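Local coordinates for protein 350aa long hypothetical aspartate-semialdehyde dehydrogenase (PDB 2EP5) that probably reduces malonyl-CoA to malonate semialdehyde with NADPH, as a member of the aspartate-semialdehyde dehydrogenase family, at residues I164-T168 / P226-D230. Sequence-based numbering, arbitrary orientation.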
ATOM      1  N   ILE A 164      12.978 -20.583  28.513  1.00 26.06           N
ATOM      2  CA  ILE A 164      12.998 -21.981  28.113  1.00 25.76           C
ATOM      3  C   ILE A 164      12.362 -22.945  29.113  1.00 27.62           C
ATOM      4  O   ILE A 164      11.783 -23.950  28.710  1.00 28.08           O
ATOM      5  CB  ILE A 164      14.448 -22.444  27.797  1.00 24.08           C
ATOM      6  CG1 ILE A 164      14.429 -23.869  27.245  1.00 22.57           C
ATOM      7  CG2 ILE A 164      15.318 -22.362  29.045  1.00 20.78           C
ATOM      8  CD1 ILE A 164      13.643 -24.016  25.960  1.00 21.68           C
ATOM      9  N   GLU A 165      12.441 -22.654  30.407  1.00 29.37           N
ATOM     10  CA  GLU A 165      11.854 -23.578  31.368  1.00 33.30           C
ATOM     11  C   GLU A 165      10.326 -23.585  31.342  1.00 33.32           C
ATOM     12  O   GLU A 165       9.701 -24.595  31.667  1.00 33.27           O
ATOM     13  CB  GLU A 165      12.331 -23.293  32.792  1.00 36.61           C
ATOM     14  CG  GLU A 165      12.189 -24.535  33.667  1.00 44.69           C
ATOM     15  CD  GLU A 165      11.717 -24.243  35.080  1.00 47.75           C
ATOM     16  OE1 GLU A 165      12.457 -23.558  35.823  1.00 49.53           O
ATOM     17  OE2 GLU A 165      10.606 -24.708  35.439  1.00 48.42           O
ATOM     18  N   ILE A 166       9.727 -22.460  30.963  1.00 33.88           N
ATOM     19  CA  ILE A 166       8.273 -22.369  30.883  1.00 33.27           C
ATOM     20  C   ILE A 166       7.820 -22.975  29.559  1.00 32.13           C
ATOM     21  O   ILE A 166       6.900 -23.799  29.521  1.00 30.48           O
ATOM     22  CB  ILE A 166       7.802 -20.908  30.937  1.00 35.79           C
ATOM     23  CG1 ILE A 166       8.279 -20.258  32.235  1.00 37.90           C
ATOM     24  CG2 ILE A 166       6.289 -20.847  30.840  1.00 34.74           C
ATOM     25  CD1 ILE A 166       7.968 -18.773  32.324  1.00 40.51           C
ATOM     26  N   ALA A 167       8.487 -22.562  28.483  1.00 30.02           N
ATOM     27  CA  ALA A 167       8.180 -23.034  27.133  1.00 29.67           C
ATOM     28  C   ALA A 167       8.317 -24.547  26.992  1.00 29.27           C
ATOM     29  O   ALA A 167       7.571 -25.180  26.245  1.00 28.74           O
ATOM     30  CB  ALA A 167       9.087 -22.330  26.115  1.00 26.16           C
ATOM     31  N   THR A 168       9.277 -25.123  27.703  1.00 30.51           N
ATOM     32  CA  THR A 168       9.498 -26.565  27.643  1.00 32.76           C
ATOM     33  C   THR A 168       8.317 -27.349  28.215  1.00 32.87           C
ATOM     34  O   THR A 168       8.005 -28.446  27.747  1.00 33.59           O
ATOM     35  CB  THR A 168      10.781 -26.962  28.406  1.00 32.77           C
ATOM     36  OG1 THR A 168      11.931 -26.525  27.665  1.00 33.50           O
ATOM     37  CG2 THR A 168      10.843 -28.465  28.599  1.00 33.09           C
ATOM     38  N   PRO A 226      18.164 -31.857  21.824  1.00 23.10           N
ATOM     39  CA  PRO A 226      17.058 -30.993  21.397  1.00 23.89           C
ATOM     40  C   PRO A 226      16.128 -30.624  22.540  1.00 25.56           C
ATOM     41  O   PRO A 226      15.738 -31.489  23.323  1.00 26.57           O
ATOM     42  CB  PRO A 226      16.350 -31.837  20.338  1.00 21.72           C
ATOM     43  CG  PRO A 226      17.459 -32.676  19.779  1.00 23.05           C
ATOM     44  CD  PRO A 226      18.183 -33.101  21.035  1.00 22.56           C
ATOM     45  N   ALA A 227      15.780 -29.346  22.647  1.00 26.49           N
ATOM     46  CA  ALA A 227      14.870 -28.919  23.706  1.00 29.99           C
ATOM     47  C   ALA A 227      13.486 -29.466  23.384  1.00 30.66           C
ATOM     48  O   ALA A 227      13.113 -29.574  22.217  1.00 29.71           O
ATOM     49  CB  ALA A 227      14.820 -27.395  23.797  1.00 28.59           C
ATOM     50  N   ASN A 228      12.730 -29.821  24.415  1.00 32.75           N
ATOM     51  CA  ASN A 228      11.390 -30.348  24.199  1.00 35.59           C
ATOM     52  C   ASN A 228      10.402 -29.205  23.990  1.00 34.25           C
ATOM     53  O   ASN A 228       9.873 -28.645  24.953  1.00 35.57           O
ATOM     54  CB  ASN A 228      10.944 -31.194  25.392  1.00 39.61           C
ATOM     55  CG  ASN A 228       9.548 -31.769  25.205  1.00 44.74           C
ATOM     56  OD1 ASN A 228       8.559 -31.031  25.098  1.00 48.68           O
ATOM     57  ND2 ASN A 228       9.461 -33.095  25.158  1.00 46.54           N
ATOM     58  N   LEU A 229      10.160 -28.855  22.734  1.00 31.42           N
ATOM     59  CA  LEU A 229       9.230 -27.778  22.429  1.00 30.42           C
ATOM     60  C   LEU A 229       8.131 -28.255  21.491  1.00 30.21           C
ATOM     61  O   LEU A 229       8.377 -28.565  20.321  1.00 32.15           O
ATOM     62  CB  LEU A 229       9.973 -26.589  21.809  1.00 28.86           C
ATOM     63  CG  LEU A 229      10.982 -25.874  22.719  1.00 28.29           C
ATOM     64  CD1 LEU A 229      11.769 -24.871  21.911  1.00 26.16           C
ATOM     65  CD2 LEU A 229      10.263 -25.186  23.877  1.00 25.66           C
ATOM     66  N   ASP A 230       6.917 -28.335  22.019  1.00 27.08           N
ATOM     67  CA  ASP A 230       5.787 -28.759  21.222  1.00 25.39           C
ATOM     68  C   ASP A 230       5.125 -27.497  20.685  1.00 24.84           C
ATOM     69  O   ASP A 230       4.195 -26.960  21.284  1.00 23.95           O
ATOM     70  CB  ASP A 230       4.814 -29.576  22.081  1.00 24.88           C
ATOM     71  CG  ASP A 230       3.551 -29.958  21.332  1.00 26.84           C
ATOM     72  OD1 ASP A 230       3.606 -30.095  20.087  1.00 27.82           O
ATOM     73  OD2 ASP A 230       2.501 -30.130  21.986  1.00 28.77           O
TER
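L229 reaches the helix 164-168 with one methyl, CD2. This methyl lies 3.8 Å from A167 CB and close to the A167 carbonyl, with A167 O at 3.6 Å from L229 CD2. The same methyl also meets the tip of I164, where CD1 is 4.1 Å from L229 CD2. The I164 and L229 side chains cross at about a right angle. CG1 of I164 lies anti to the backbone N (chi1 -174°), and the next torsion turns CD1 toward the loop. There CD1 touches A227 CB at 4.2 Å, a second apolar contact of similar length.

T168 meets the backbone of N228. Its CA lies 3.4 Å from N228 O, a CA-H...O contact with an angle of 147° at the hydrogen. T168 CG2 is 3.8 Å from N228 O. Within the helix, T168 OG1 donates to I164 O at 2.8 Å. T168 N also bonds to I164 O, from the opposite face of the carbonyl plane. I164 O is thus held by two donors, and the OG1 bond fixes the T168 side-chain rotation. A valine here removes the hydroxyl and would probably leave I164 O without the second of these donors.

Further out, I172 on strand 171-178 touches both A167 and L229. N216 touches I164, A227 and L229. D230 OD1 forms a salt bridge with K171, and D230 OD2 accepts a hydrogen bond from N317 ND2 of the second subunit. This is surface packing in the dimerisation domain, away from the predicted active-site residues. It joins a short helix to the loop that leads into strand 230-237, outermost in the mixed sheet within this chain, beside its parallel neighbour 171-178.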